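PDB 4ACY: endo-alpha-mannosidase from Bacteroides thetaiotaomicron, which hydrolyses internal alpha-mannosidic linkages of N-glycans as a family GH99 glycoside hydrolase, probably releasing a substituted mannose unit. Local coordinates for residues I171-G176 against N217-G222; I278-P283 against Y321-S326. All blocks are in the same frame, centred on the assembly; numbering follows the deposited sequence.

Contact 1: residues I171-G176 against N217-G222; sequences IVDTYG and NTKYDG
Val172 packs against the edge of the Tyr220 ring, and this is the close part of the contact. Its CB lies 3.6 Å from Tyr220 CD1, in the plane of the ring. CG1 of Val172 is turned anti to the backbone N (chi1 171°), which brings it near both CD1 and the backbone O of Lys219. Val172 is buried.

One helix residue further on, the contact becomes polar and opens to solvent. The Tyr220 hydroxyl donates to Asp173, with OH 2.7 Å from OD1. It meets the syn lone pair of OD1, on the side of the other carboxylate oxygen. Asp173 OD1 also lies at the ring edge, with the carboxylate plane turned 62° from that of the ring. Lys219 adds a looser charge. Its NZ is 3.4 Å from Asp173 OD1, a salt bridge with only a weak hydrogen bond. The same lysine lies over one ring face, with CG 3.5 Å above the plane and over the ring centre. The chain bends at chi3 (-74°) on its way to the carboxylate. Both Asp173 and Lys219 are exposed, so water probably weakens their attraction.

A type I turn from Thr218 to Asp221 carries Lys219 and Tyr220 at its middle two positions. Thr218 OG1 accepts from Tyr220 N at 2.9 Å, forming an ST turn.

The contact joins the last turns of helix 161-175 to the loop that leads into strand 223-227. Tyr220 also touches Ile168 and Gln169 of that helix, while Ile171 packs on Phe151 and Ile153 of strand 148-153.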
# COMPACT_ATOMS: atom_id res chain seq x y z
N ILE A 171 -3.62 -17.26 -4.47
CA ILE A 171 -4.49 -16.25 -3.87
C ILE A 171 -5.95 -16.50 -4.26
O ILE A 171 -6.83 -16.51 -3.40
CB ILE A 171 -4.02 -14.83 -4.27
CG1 ILE A 171 -2.73 -14.48 -3.51
CG2 ILE A 171 -5.12 -13.78 -4.00
CD1 ILE A 171 -1.96 -13.27 -4.07
N VAL A 172 -6.20 -16.71 -5.55
CA VAL A 172 -7.56 -16.96 -6.04
C VAL A 172 -8.12 -18.28 -5.49
O VAL A 172 -9.26 -18.32 -5.04
CB VAL A 172 -7.63 -16.92 -7.59
CG1 VAL A 172 -8.99 -17.39 -8.10
CG2 VAL A 172 -7.34 -15.51 -8.12
N ASP A 173 -7.32 -19.34 -5.50
CA ASP A 173 -7.78 -20.64 -4.99
C ASP A 173 -8.07 -20.63 -3.50
O ASP A 173 -9.01 -21.26 -3.04
CB ASP A 173 -6.76 -21.75 -5.27
CG ASP A 173 -6.69 -22.12 -6.74
OD1 ASP A 173 -7.57 -21.71 -7.52
OD2 ASP A 173 -5.73 -22.81 -7.11
N THR A 174 -7.25 -19.91 -2.74
CA THR A 174 -7.36 -19.94 -1.30
C THR A 174 -8.35 -18.91 -0.75
O THR A 174 -9.08 -19.20 0.18
CB THR A 174 -5.97 -19.74 -0.64
OG1 THR A 174 -5.02 -20.61 -1.25
CG2 THR A 174 -6.04 -19.99 0.85
N TYR A 175 -8.36 -17.72 -1.34
CA TYR A 175 -9.14 -16.61 -0.80
C TYR A 175 -10.28 -16.16 -1.69
O TYR A 175 -11.13 -15.39 -1.25
CB TYR A 175 -8.23 -15.40 -0.54
CG TYR A 175 -7.03 -15.75 0.28
CD1 TYR A 175 -7.16 -16.29 1.56
CD2 TYR A 175 -5.75 -15.54 -0.21
CE1 TYR A 175 -6.06 -16.60 2.32
CE2 TYR A 175 -4.64 -15.84 0.54
CZ TYR A 175 -4.79 -16.38 1.79
OH TYR A 175 -3.67 -16.67 2.53
N GLY A 176 -10.30 -16.63 -2.93
CA GLY A 176 -11.24 -16.12 -3.95
C GLY A 176 -12.72 -16.33 -3.65
O GLY A 176 -13.56 -15.54 -4.10
N ASN A 217 -8.88 -14.81 -19.38
CA ASN A 217 -10.03 -15.67 -19.63
C ASN A 217 -9.94 -17.04 -18.98
O ASN A 217 -10.62 -17.99 -19.39
CB ASN A 217 -10.35 -15.71 -21.12
CG ASN A 217 -10.71 -14.34 -21.65
OD1 ASN A 217 -11.47 -13.60 -21.02
ND2 ASN A 217 -10.16 -13.99 -22.80
N THR A 218 -9.09 -17.13 -17.96
CA THR A 218 -9.08 -18.25 -17.04
C THR A 218 -9.76 -17.76 -15.77
O THR A 218 -10.09 -16.58 -15.66
CB THR A 218 -7.65 -18.70 -16.69
OG1 THR A 218 -7.04 -17.73 -15.81
CG2 THR A 218 -6.80 -18.84 -17.93
N LYS A 219 -9.96 -18.65 -14.81
CA LYS A 219 -10.52 -18.28 -13.53
C LYS A 219 -9.55 -17.38 -12.73
O LYS A 219 -9.91 -16.89 -11.67
CB LYS A 219 -10.84 -19.53 -12.71
CG LYS A 219 -9.61 -20.23 -12.15
CD LYS A 219 -9.97 -21.38 -11.23
CE LYS A 219 -10.50 -20.90 -9.87
NZ LYS A 219 -10.66 -22.07 -8.96
N TYR A 220 -8.34 -17.21 -13.26
CA TYR A 220 -7.27 -16.42 -12.61
C TYR A 220 -7.12 -15.02 -13.21
O TYR A 220 -6.14 -14.30 -12.95
CB TYR A 220 -5.95 -17.19 -12.64
CG TYR A 220 -6.08 -18.51 -11.94
CD1 TYR A 220 -6.43 -18.57 -10.59
CD2 TYR A 220 -5.93 -19.71 -12.64
CE1 TYR A 220 -6.60 -19.78 -9.94
CE2 TYR A 220 -6.09 -20.93 -11.99
CZ TYR A 220 -6.43 -20.96 -10.65
OH TYR A 220 -6.59 -22.17 -10.01
N ASP A 221 -8.10 -14.63 -14.03
CA ASP A 221 -8.06 -13.33 -14.67
C ASP A 221 -8.44 -12.26 -13.64
O ASP A 221 -8.97 -12.56 -12.57
CB ASP A 221 -9.01 -13.28 -15.88
CG ASP A 221 -8.57 -12.27 -16.92
OD1 ASP A 221 -7.69 -11.44 -16.63
OD2 ASP A 221 -9.11 -12.31 -18.04
N GLY A 222 -8.16 -11.01 -13.97
CA GLY A 222 -8.49 -9.91 -13.08
C GLY A 222 -7.91 -8.63 -13.63
O GLY A 222 -7.67 -8.51 -14.83

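Contact 2: residues I278-P283 against Y321-S326; sequences IPSVGP and YISITS
Ile278 meets Tyr321 at the start of the pair, with CG1 3.9 Å from Tyr321 CB. The two side chains cross at a slant. The Tyr321 hydroxyl is hydrogen-bonded to Thr184 OG1, and its ring stacks on His41. Ile278 CG2 instead lies beside Ser323.

Pro279 sets its ring by the backbone of Tyr321, with CD 3.4 Å from Tyr321 O. That carbonyl oxygen is buried here and has no hydrogen-bond partner. Pro279 O, by contrast, accepts twice. Ser323 N comes nearly in line with the C=O bond, 2.9 Å from Pro279 O. Ser323 OG comes from above the carbonyl plane.

Ser280 pairs with Ser323 in parallel register, and both side chains lie on the same face of the sheet. Ser280 OG donates to Ser323 OG at 2.7 Å. The Ser323 hydroxyl is held between N and C (chi1 58°), where it can receive this bond and still give its own to Pro279 O. With an alanine at Ser323, Ser280 OG would probably lose this acceptor and Pro279 O one of its two donors.

These are the seventh and eighth strands of a TIM barrel, 276-281 and 322-324. Strand 42-46 flanks the eighth strand and closes the ring.

Val281 N donates to Ser323 O at 2.8 Å, and Val281 O accepts from Thr325 N at 2.7 Å. Its side chain points to the opposite face from Ser280, where CG2 meets Ile322 CG2 at 4.0 Å. Helix 305-316 covers Val281 through Tyr307, Met310 and Ala314.

Gly282 CA lies close to Thr325 O. Pro283 follows, with CD 3.6 Å from Thr325 O; on the other strand the peptide from Thr325 to Ser326 is cis.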
# COMPACT_ATOMS: atom_id res chain seq x y z
N ILE A 278 -4.54 4.64 -11.05
CA ILE A 278 -4.83 4.65 -9.62
C ILE A 278 -3.73 5.44 -8.90
O ILE A 278 -2.71 4.87 -8.53
CB ILE A 278 -4.95 3.20 -9.03
CG1 ILE A 278 -5.90 2.35 -9.90
CG2 ILE A 278 -5.39 3.27 -7.55
CD1 ILE A 278 -6.18 0.98 -9.32
N PRO A 279 -3.92 6.77 -8.72
CA PRO A 279 -2.90 7.54 -8.01
C PRO A 279 -2.79 7.05 -6.58
O PRO A 279 -3.76 6.51 -6.02
CB PRO A 279 -3.46 8.97 -8.03
CG PRO A 279 -4.96 8.80 -8.23
CD PRO A 279 -5.09 7.58 -9.11
N SER A 280 -1.60 7.23 -6.00
CA SER A 280 -1.39 6.93 -4.59
C SER A 280 -1.15 8.21 -3.80
O SER A 280 -0.29 9.02 -4.16
CB SER A 280 -0.23 5.95 -4.39
OG SER A 280 -0.43 4.76 -5.14
N VAL A 281 -1.95 8.38 -2.75
CA VAL A 281 -1.90 9.56 -1.88
C VAL A 281 -1.43 9.18 -0.50
O VAL A 281 -1.83 8.14 0.04
CB VAL A 281 -3.31 10.21 -1.77
CG1 VAL A 281 -3.32 11.39 -0.80
CG2 VAL A 281 -3.80 10.63 -3.16
N GLY A 282 -0.58 10.02 0.09
CA GLY A 282 -0.11 9.82 1.45
C GLY A 282 -0.10 11.10 2.28
O GLY A 282 -0.13 12.20 1.73
N PRO A 283 -0.01 10.95 3.62
CA PRO A 283 -0.13 12.11 4.53
C PRO A 283 1.20 12.80 4.82
O PRO A 283 1.23 13.87 5.46
CB PRO A 283 -0.72 11.49 5.80
CG PRO A 283 -0.19 10.11 5.81
CD PRO A 283 -0.14 9.68 4.35
N TYR A 321 -10.30 5.49 -9.10
CA TYR A 321 -9.87 4.76 -7.90
C TYR A 321 -8.75 5.55 -7.29
O TYR A 321 -7.95 6.13 -8.02
CB TYR A 321 -9.30 3.38 -8.26
CG TYR A 321 -10.30 2.41 -8.84
CD1 TYR A 321 -10.64 2.47 -10.19
CD2 TYR A 321 -10.87 1.42 -8.05
CE1 TYR A 321 -11.55 1.58 -10.74
CE2 TYR A 321 -11.80 0.52 -8.58
CZ TYR A 321 -12.12 0.61 -9.92
OH TYR A 321 -13.03 -0.26 -10.45
N ILE A 322 -8.69 5.57 -5.97
CA ILE A 322 -7.58 6.22 -5.27
C ILE A 322 -6.99 5.24 -4.28
O ILE A 322 -7.73 4.53 -3.58
CB ILE A 322 -8.03 7.55 -4.59
CG1 ILE A 322 -8.37 8.58 -5.68
CG2 ILE A 322 -6.92 8.10 -3.64
CD1 ILE A 322 -8.92 9.90 -5.12
N SER A 323 -5.66 5.17 -4.24
CA SER A 323 -4.99 4.34 -3.27
C SER A 323 -4.29 5.22 -2.24
O SER A 323 -3.87 6.35 -2.54
CB SER A 323 -4.01 3.35 -3.93
OG SER A 323 -3.03 4.03 -4.72
N ILE A 324 -4.19 4.70 -1.03
CA ILE A 324 -3.61 5.43 0.08
C ILE A 324 -2.33 4.75 0.55
O ILE A 324 -2.33 3.60 1.02
CB ILE A 324 -4.62 5.59 1.25
CG1 ILE A 324 -5.84 6.39 0.79
CG2 ILE A 324 -3.94 6.29 2.45
CD1 ILE A 324 -6.95 6.45 1.82
N THR A 325 -1.23 5.49 0.42
CA THR A 325 0.07 5.05 0.90
C THR A 325 0.34 5.86 2.18
O THR A 325 0.79 7.00 2.08
CB THR A 325 1.16 5.33 -0.15
OG1 THR A 325 0.85 4.61 -1.36
CG2 THR A 325 2.55 4.87 0.39
N SER A 326 0.05 5.32 3.37
CA SER A 326 -0.35 3.93 3.59
C SER A 326 -1.29 3.85 4.78
O SER A 326 -1.40 4.81 5.54
CB SER A 326 0.90 3.11 3.94
OG SER A 326 1.55 3.64 5.09

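From the N terminus, the chain passes through the first three barrel strands and reaches helix 161-175. Contact 1 opens near the end of that helix. It closes after 40 intervening residues, past strand 189-192 and helix 200-207, in the loop before strand 223-227. The chain then forms strands 223-227 and 244-246. Contact 2 opens at strand 276-281 and closes at strand 322-324, with helix 305-316 between them. The two loops follow in series and neither nest nor cross. Contact 1 ties an outer helix to a loop at the periphery. Contact 2 joins neighbouring strands within the barrel. Their centres lie about 25 Å apart, and they do not touch.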